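Local coordinates for protein cellulose hydrolase (Bacillus licheniformis, PDB 4YZT) that hydrolyses internal beta-1,4-glucosidic bonds of cellulose as a three-module family 5 endoglucanase, at residues A[225-228]-A[229-232]; A[245-248]-A[249-253]. One frame throughout, in Å; residues are numbered along the deposited sequence.

Contact 1: A[225-228]-A[229-232]; sequences YSPW and DYVS. With BGC (beta-D-glucopyranose), chain B.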
ATOM      1  N   TYR A 225       1.019  -7.862   3.797  1.00 10.96           N
ATOM      2  CA  TYR A 225       0.267  -7.541   2.582  1.00 10.87           C
ATOM      3  C   TYR A 225      -0.809  -8.593   2.289  1.00 15.03           C
ATOM      4  O   TYR A 225      -1.022  -8.963   1.131  1.00 17.48           O
ATOM      5  CB  TYR A 225       1.207  -7.444   1.385  1.00  7.59           C
ATOM      6  CG  TYR A 225       2.090  -6.209   1.298  1.00  9.97           C
ATOM      7  CD1 TYR A 225       1.540  -4.934   1.105  1.00 10.61           C
ATOM      8  CD2 TYR A 225       3.481  -6.326   1.352  1.00 10.50           C
ATOM      9  CE1 TYR A 225       2.350  -3.813   0.989  1.00  9.19           C
ATOM     10  CE2 TYR A 225       4.303  -5.208   1.229  1.00 11.02           C
ATOM     11  CZ  TYR A 225       3.731  -3.961   1.043  1.00  8.26           C
ATOM     12  OH  TYR A 225       4.548  -2.855   0.921  1.00  8.31           O
ATOM     13  N   SER A 226      -1.479  -9.084   3.330  1.00 13.47           N
ATOM     14  CA  SER A 226      -2.501 -10.111   3.141  0.62 11.88           C
ATOM     15  C   SER A 226      -3.916  -9.562   3.223  1.00 11.86           C
ATOM     16  O   SER A 226      -4.200  -8.663   4.010  1.00 13.81           O
ATOM     17  CB  SER A 226      -2.317 -11.225   4.168  0.62 10.69           C
ATOM     18  OG  SER A 226      -1.068 -11.854   3.960  0.62  9.94           O
ATOM     19  N   PRO A 227      -4.822 -10.093   2.377  1.00 10.88           N
ATOM     20  CA  PRO A 227      -4.609 -11.103   1.334  1.00 11.11           C
ATOM     21  C   PRO A 227      -3.971 -10.476   0.101  1.00 12.18           C
ATOM     22  O   PRO A 227      -4.422  -9.420  -0.341  1.00  9.48           O
ATOM     23  CB  PRO A 227      -6.029 -11.609   1.012  1.00 11.96           C
ATOM     24  CG  PRO A 227      -6.943 -10.977   2.067  1.00 14.29           C
ATOM     25  CD  PRO A 227      -6.243  -9.732   2.504  1.00  9.89           C
ATOM     26  N   TRP A 228      -2.931 -11.106  -0.431  1.00  8.20           N
ATOM     27  CA  TRP A 228      -2.187 -10.541  -1.556  1.00 11.44           C
ATOM     28  C   TRP A 228      -3.090 -10.189  -2.738  1.00 10.81           C
ATOM     29  O   TRP A 228      -2.916  -9.141  -3.366  1.00 10.92           O
ATOM     30  CB  TRP A 228      -1.112 -11.512  -2.030  1.00 13.50           C
ATOM     31  CG  TRP A 228      -0.345 -10.982  -3.192  1.00 14.30           C
ATOM     32  CD1 TRP A 228      -0.440 -11.382  -4.495  1.00 14.20           C
ATOM     33  CD2 TRP A 228       0.652  -9.952  -3.156  1.00 13.56           C
ATOM     34  NE1 TRP A 228       0.429 -10.651  -5.277  1.00 15.25           N
ATOM     35  CE2 TRP A 228       1.107  -9.764  -4.480  1.00 12.54           C
ATOM     36  CE3 TRP A 228       1.197  -9.163  -2.133  1.00 15.23           C
ATOM     37  CZ2 TRP A 228       2.088  -8.827  -4.804  1.00 13.68           C
ATOM     38  CZ3 TRP A 228       2.167  -8.225  -2.460  1.00 17.25           C
ATOM     39  CH2 TRP A 228       2.605  -8.072  -3.785  1.00 15.42           C
ATOM     40  N   ASP A 229      -4.054 -11.060  -3.031  1.00 10.57           N
ATOM     41  CA  ASP A 229      -4.872 -10.841  -4.219  1.00 10.78           C
ATOM     42  C   ASP A 229      -5.925  -9.747  -3.996  1.00 10.54           C
ATOM     43  O   ASP A 229      -6.404  -9.146  -4.958  1.00 13.84           O
ATOM     44  CB  ASP A 229      -5.518 -12.152  -4.717  1.00 12.55           C
ATOM     45  CG  ASP A 229      -6.050 -13.040  -3.604  1.00 15.08           C
ATOM     46  OD1 ASP A 229      -5.679 -12.880  -2.421  1.00 17.69           O
ATOM     47  OD2 ASP A 229      -6.865 -13.921  -3.933  1.00 14.89           O
ATOM     48  N   TYR A 230      -6.252  -9.434  -2.742  1.00  9.71           N
ATOM     49  CA  TYR A 230      -7.091  -8.268  -2.504  1.00 10.26           C
ATOM     50  C   TYR A 230      -6.253  -6.988  -2.621  1.00 10.41           C
ATOM     51  O   TYR A 230      -6.651  -6.052  -3.329  1.00 12.29           O
ATOM     52  CB  TYR A 230      -7.803  -8.296  -1.129  1.00 11.82           C
ATOM     53  CG  TYR A 230      -8.274  -6.895  -0.800  1.00 10.61           C
ATOM     54  CD1 TYR A 230      -9.267  -6.274  -1.572  1.00  8.98           C
ATOM     55  CD2 TYR A 230      -7.652  -6.146   0.202  1.00  8.40           C
ATOM     56  CE1 TYR A 230      -9.662  -4.963  -1.319  1.00  8.99           C
ATOM     57  CE2 TYR A 230      -8.037  -4.825   0.459  1.00 10.13           C
ATOM     58  CZ  TYR A 230      -9.037  -4.244  -0.304  1.00 11.32           C
ATOM     59  OH  TYR A 230      -9.419  -2.942  -0.064  1.00 11.29           O
ATOM     60  N   VAL A 231      -5.102  -6.933  -1.946  1.00  9.43           N
ATOM     61  CA  VAL A 231      -4.357  -5.674  -1.922  1.00 10.00           C
ATOM     62  C   VAL A 231      -3.855  -5.322  -3.315  1.00 10.62           C
ATOM     63  O   VAL A 231      -3.771  -4.141  -3.654  1.00  9.04           O
ATOM     64  CB  VAL A 231      -3.177  -5.684  -0.896  1.00 14.36           C
ATOM     65  CG1 VAL A 231      -3.699  -5.955   0.510  1.00 13.52           C
ATOM     66  CG2 VAL A 231      -2.113  -6.677  -1.262  1.00 11.95           C
ATOM     67  N   SER A 232      -3.598  -6.339  -4.136  1.00 11.78           N
ATOM     68  CA  SER A 232      -3.093  -6.122  -5.501  1.00 11.50           C
ATOM     69  C   SER A 232      -4.171  -6.179  -6.594  1.00 10.91           C
ATOM     70  O   SER A 232      -3.868  -5.995  -7.793  1.00 11.44           O
ATOM     71  CB  SER A 232      -2.013  -7.156  -5.835  1.00 10.63           C
ATOM     72  OG  SER A 232      -0.934  -7.082  -4.919  1.00 11.69           O
TER
HETATM   73  C2  BGC B   1       9.219  -4.420  -1.042  1.00 17.20           C
HETATM   74  C3  BGC B   1       8.813  -3.188  -1.770  1.00 17.61           C
HETATM   75  C4  BGC B   1       7.800  -3.469  -2.790  1.00 18.42           C
HETATM   76  C5  BGC B   1       6.594  -4.126  -2.117  1.00 19.75           C
HETATM   77  C6  BGC B   1       5.410  -4.399  -3.005  1.00 19.51           C
HETATM   78  C1  BGC B   1       7.930  -4.976  -0.500  1.00 23.66           C
HETATM   79  O1  BGC B   1       8.040  -5.911   0.531  1.00 30.28           O
HETATM   80  O2  BGC B   1      10.080  -4.121   0.102  1.00 12.50           O
HETATM   81  O3  BGC B   1       9.984  -2.460  -2.351  1.00 12.77           O
HETATM   82  O4  BGC B   1       7.436  -2.204  -3.449  1.00 16.18           O
HETATM   83  O5  BGC B   1       7.051  -5.401  -1.564  1.00 23.14           O
HETATM   84  O6  BGC B   1       5.803  -5.390  -3.941  1.00 20.41           O
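Asp229 bends back over Pro227, OD1 lying 3.7 Å from Pro227 CB; with chi1 at 41° its CG stands between backbone N and carbonyl carbon, and the carboxylate goes on to a salt bridge with Arg237. Tyr230 sets CB 4.2 Å from Pro227 CD and its backbone N gives a weak hydrogen bond to Pro227 O, while its ring runs on to Trp240 and Tyr286. Val231 N grips the same oxygen, 3.0 Å from Pro227 O and nearly straight (N-H...O 169°). Pro227, entered through a cis peptide, is thus the N-cap of the one-turn helix 228-231, in the loop after the sixth strand of the TIM barrel. Val231 CG2 reaches both Tyr225 CB (4.3 Å) and Trp228 CE3 (4.2 Å). Ser232 donates its amide to Trp228 O and holds OG 3.4 Å above the Trp228 ring plane, over its centre. With an alanine in place of Trp228, Ser232 OG would probably lose the indole face beneath it and Val231 CG2 one apolar neighbour. Beside them Tyr225, hydrogen-bonded through OH to Glu271, brings CE2 to 3.9 Å from BGC O1, while Trp228 CH2 approaches BGC O6 edge-on (4.2 Å).

Contact 2: A[245-248]-A[249-253]; sequences EISE and MEEDI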
ATOM      1  N   GLU A 245     -12.594 -12.666   7.145  1.00 13.33           N
ATOM      2  CA  GLU A 245     -11.404 -11.916   6.723  1.00 14.27           C
ATOM      3  C   GLU A 245     -10.850 -11.041   7.831  1.00 15.90           C
ATOM      4  O   GLU A 245      -9.633 -10.922   7.999  1.00 14.04           O
ATOM      5  CB  GLU A 245     -11.700 -11.072   5.479  1.00 12.11           C
ATOM      6  CG  GLU A 245     -11.573 -11.896   4.184  1.00 12.61           C
ATOM      7  CD  GLU A 245     -12.206 -11.223   2.971  1.00 16.51           C
ATOM      8  OE1 GLU A 245     -12.956 -10.234   3.157  1.00 12.81           O
ATOM      9  OE2 GLU A 245     -11.956 -11.701   1.838  1.00 15.51           O
ATOM     10  N   ILE A 246     -11.751 -10.435   8.595  1.00 11.79           N
ATOM     11  CA  ILE A 246     -11.346  -9.589   9.708  1.00 11.31           C
ATOM     12  C   ILE A 246     -10.741 -10.421  10.848  1.00 13.21           C
ATOM     13  O   ILE A 246      -9.755 -10.018  11.490  1.00 14.26           O
ATOM     14  CB  ILE A 246     -12.542  -8.790  10.225  1.00 14.42           C
ATOM     15  CG1 ILE A 246     -13.004  -7.801   9.148  1.00 12.59           C
ATOM     16  CG2 ILE A 246     -12.200  -8.083  11.539  1.00 15.01           C
ATOM     17  CD1 ILE A 246     -14.455  -7.374   9.315  1.00 14.32           C
ATOM     18  N   SER A 247     -11.355 -11.569  11.110  1.00 12.40           N
ATOM     19  CA  SER A 247     -10.844 -12.510  12.109  1.00 16.81           C
ATOM     20  C   SER A 247      -9.449 -13.015  11.726  1.00 15.72           C
ATOM     21  O   SER A 247      -8.561 -13.105  12.571  1.00 14.90           O
ATOM     22  CB  SER A 247     -11.808 -13.690  12.263  1.00 19.73           C
ATOM     23  OG  SER A 247     -11.286 -14.652  13.155  1.00 24.27           O
ATOM     24  N   GLU A 248      -9.272 -13.340  10.445  1.00 14.21           N
ATOM     25  CA  GLU A 248      -8.015 -13.889   9.942  1.00 12.95           C
ATOM     26  C   GLU A 248      -6.873 -12.880   9.989  1.00 12.59           C
ATOM     27  O   GLU A 248      -5.723 -13.244  10.282  1.00 12.21           O
ATOM     28  CB  GLU A 248      -8.213 -14.412   8.519  1.00 15.43           C
ATOM     29  CG  GLU A 248      -8.970 -15.737   8.506  1.00 17.24           C
ATOM     30  CD  GLU A 248      -9.647 -16.051   7.180  1.00 24.21           C
ATOM     31  OE1 GLU A 248      -9.438 -15.314   6.191  1.00 27.25           O
ATOM     32  OE2 GLU A 248     -10.392 -17.052   7.141  1.00 25.84           O
ATOM     33  N   MET A 249      -7.191 -11.611   9.728  1.00 11.21           N
ATOM     34  CA  MET A 249      -6.205 -10.552   9.855  1.00 11.21           C
ATOM     35  C   MET A 249      -5.680 -10.487  11.298  1.00 12.82           C
ATOM     36  O   MET A 249      -4.465 -10.429  11.515  1.00 11.55           O
ATOM     37  CB  MET A 249      -6.794  -9.208   9.431  1.00 10.79           C
ATOM     38  CG  MET A 249      -5.839  -8.043   9.644  1.00 11.20           C
ATOM     39  SD  MET A 249      -6.580  -6.477   9.136  1.00 13.05           S
ATOM     40  CE  MET A 249      -6.074  -6.434   7.424  1.00 18.62           C
ATOM     41  N   GLU A 250      -6.575 -10.538  12.281  1.00 11.30           N
ATOM     42  CA  GLU A 250      -6.134 -10.470  13.678  1.00 12.61           C
ATOM     43  C   GLU A 250      -5.320 -11.710  14.067  1.00 13.28           C
ATOM     44  O   GLU A 250      -4.261 -11.599  14.701  1.00 15.03           O
ATOM     45  CB  GLU A 250      -7.324 -10.304  14.631  1.00 11.53           C
ATOM     46  CG  GLU A 250      -6.926 -10.328  16.114  1.00 11.44           C
ATOM     47  CD  GLU A 250      -7.868  -9.541  17.015  1.00 16.52           C
ATOM     48  OE1 GLU A 250      -9.013  -9.273  16.609  1.00 15.61           O
ATOM     49  OE2 GLU A 250      -7.460  -9.197  18.150  1.00 19.05           O
ATOM     50  N   GLU A 251      -5.812 -12.885  13.684  1.00 11.92           N
ATOM     51  CA  GLU A 251      -5.120 -14.133  14.010  1.00 13.67           C
ATOM     52  C   GLU A 251      -3.750 -14.207  13.341  1.00 13.92           C
ATOM     53  O   GLU A 251      -2.854 -14.875  13.839  1.00 13.40           O
ATOM     54  CB  GLU A 251      -5.971 -15.347  13.624  1.00 16.07           C
ATOM     55  CG  GLU A 251      -7.161 -15.618  14.566  1.00 24.11           C
ATOM     56  CD  GLU A 251      -6.860 -15.346  16.060  1.00 30.90           C
ATOM     57  OE1 GLU A 251      -6.011 -16.048  16.660  1.00 30.98           O
ATOM     58  OE2 GLU A 251      -7.494 -14.432  16.640  1.00 32.57           O
ATOM     59  N   ASP A 252      -3.577 -13.499  12.231  1.00 12.64           N
ATOM     60  CA  ASP A 252      -2.271 -13.404  11.590  1.00 14.85           C
ATOM     61  C   ASP A 252      -1.224 -12.750  12.493  1.00 16.23           C
ATOM     62  O   ASP A 252      -0.108 -13.249  12.603  1.00 20.94           O
ATOM     63  CB  ASP A 252      -2.359 -12.618  10.274  1.00 15.95           C
ATOM     64  CG  ASP A 252      -2.692 -13.506   9.081  1.00 20.07           C
ATOM     65  OD1 ASP A 252      -2.718 -14.745   9.243  1.00 20.38           O
ATOM     66  OD2 ASP A 252      -2.913 -12.962   7.978  1.00 20.26           O
ATOM     67  N   ILE A 253      -1.579 -11.650  13.144  1.00 13.56           N
ATOM     68  CA  ILE A 253      -0.565 -10.839  13.819  1.00 16.29           C
ATOM     69  C   ILE A 253      -0.526 -11.040  15.347  1.00 13.79           C
ATOM     70  O   ILE A 253       0.502 -10.779  15.977  1.00 13.36           O
ATOM     71  CB  ILE A 253      -0.760  -9.341  13.486  1.00 18.54           C
ATOM     72  CG1 ILE A 253      -1.981  -8.769  14.200  1.00 19.86           C
ATOM     73  CG2 ILE A 253      -0.882  -9.149  11.969  1.00 20.64           C
ATOM     74  CD1 ILE A 253      -2.149  -7.274  13.971  1.00 24.77           C
TER
HETATM   75  O   HOH W   1     -10.249  -8.846  14.250  1.00 22.48           O
HETATM   76  O   HOH W   2     -10.639 -13.641  15.900  1.00 44.41           O
HETATM   77  O   HOH W   3      -5.004 -16.112  10.116  1.00 36.81           O
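Asp252 lays its carboxylate against the carbonyl of Glu248, CG only 3.3 Å from Glu248 O. A water donates to both Asp252 OD1 and Glu248 O, which probably offsets the repulsion between the two acceptors, while Asp252 OD2 is hydrogen-bonded to Tyr224 OH. The backbone amide of Asp252 also reaches that carbonyl, with N 2.9 Å from Glu248 O, so the oxygen is gripped by an amide and a water together.

The same i to i+4 backbone pattern runs through the neighbouring residues. Met249 N bonds to Glu245 O, Glu251 N to Ser247 O, and Glu250 N, weakly, to Ile246 O. A second water donates to Ile246 O and, at 2.7 Å, to Glu250 OE1, again tying a carbonyl to the acid four residues on. Glu250 has CG anti to the backbone N (chi1 176°) and an extended chain, which carries its OE2 away to Lys296 and Tyr297. In Glu251, chi1 of -75° sets CG beside the backbone N, 3.5 Å from Ser247 O, and the bend at chi2 (-37°) then turns the carboxylate so that OE2 meets a third water, which also bonds to Ser247 OG; the bond to Glu251 OE2 is weak.

Met249 faces inward. Its CB lies 3.6 Å from Glu245 O, and the thioether arm packs on Tyr286, Phe290 and Leu293 of helix 280-296 and on Tyr224 of strand 218-224. Ser247, Glu248 and Glu251 face solvent. Such an amphipathic alpha-helix, here 243-261, with those three residues on its exposed side and Met249 and Ile253 buried, Met249 against helix 280-296 and both against strand 218-224, is the outer helix of a beta-alpha-beta crossover, joining strands 218-224 and 267-272 of the TIM barrel.

Contact 1 and contact 2 follow one another in the chain, both within the connection between strands 218-224 and 267-272, and their centres lie about 13 Å apart. They touch where Ser226 CB comes 4.2 Å from Asp252 OD2, a packing contact. Arg237 pairs with both, through Asp229 in contact 1 and Glu245 in contact 2, and Tyr286 of helix 280-296 touches Tyr230 and Val231 as well as Met249. Contact 1 borders the sugar: Tyr225 belongs to the glycan pocket, with Glu271 and Trp304 beside it. Segments 245-248 and 249-253 contribute no pocket residue and lie on the outer layer of the barrel.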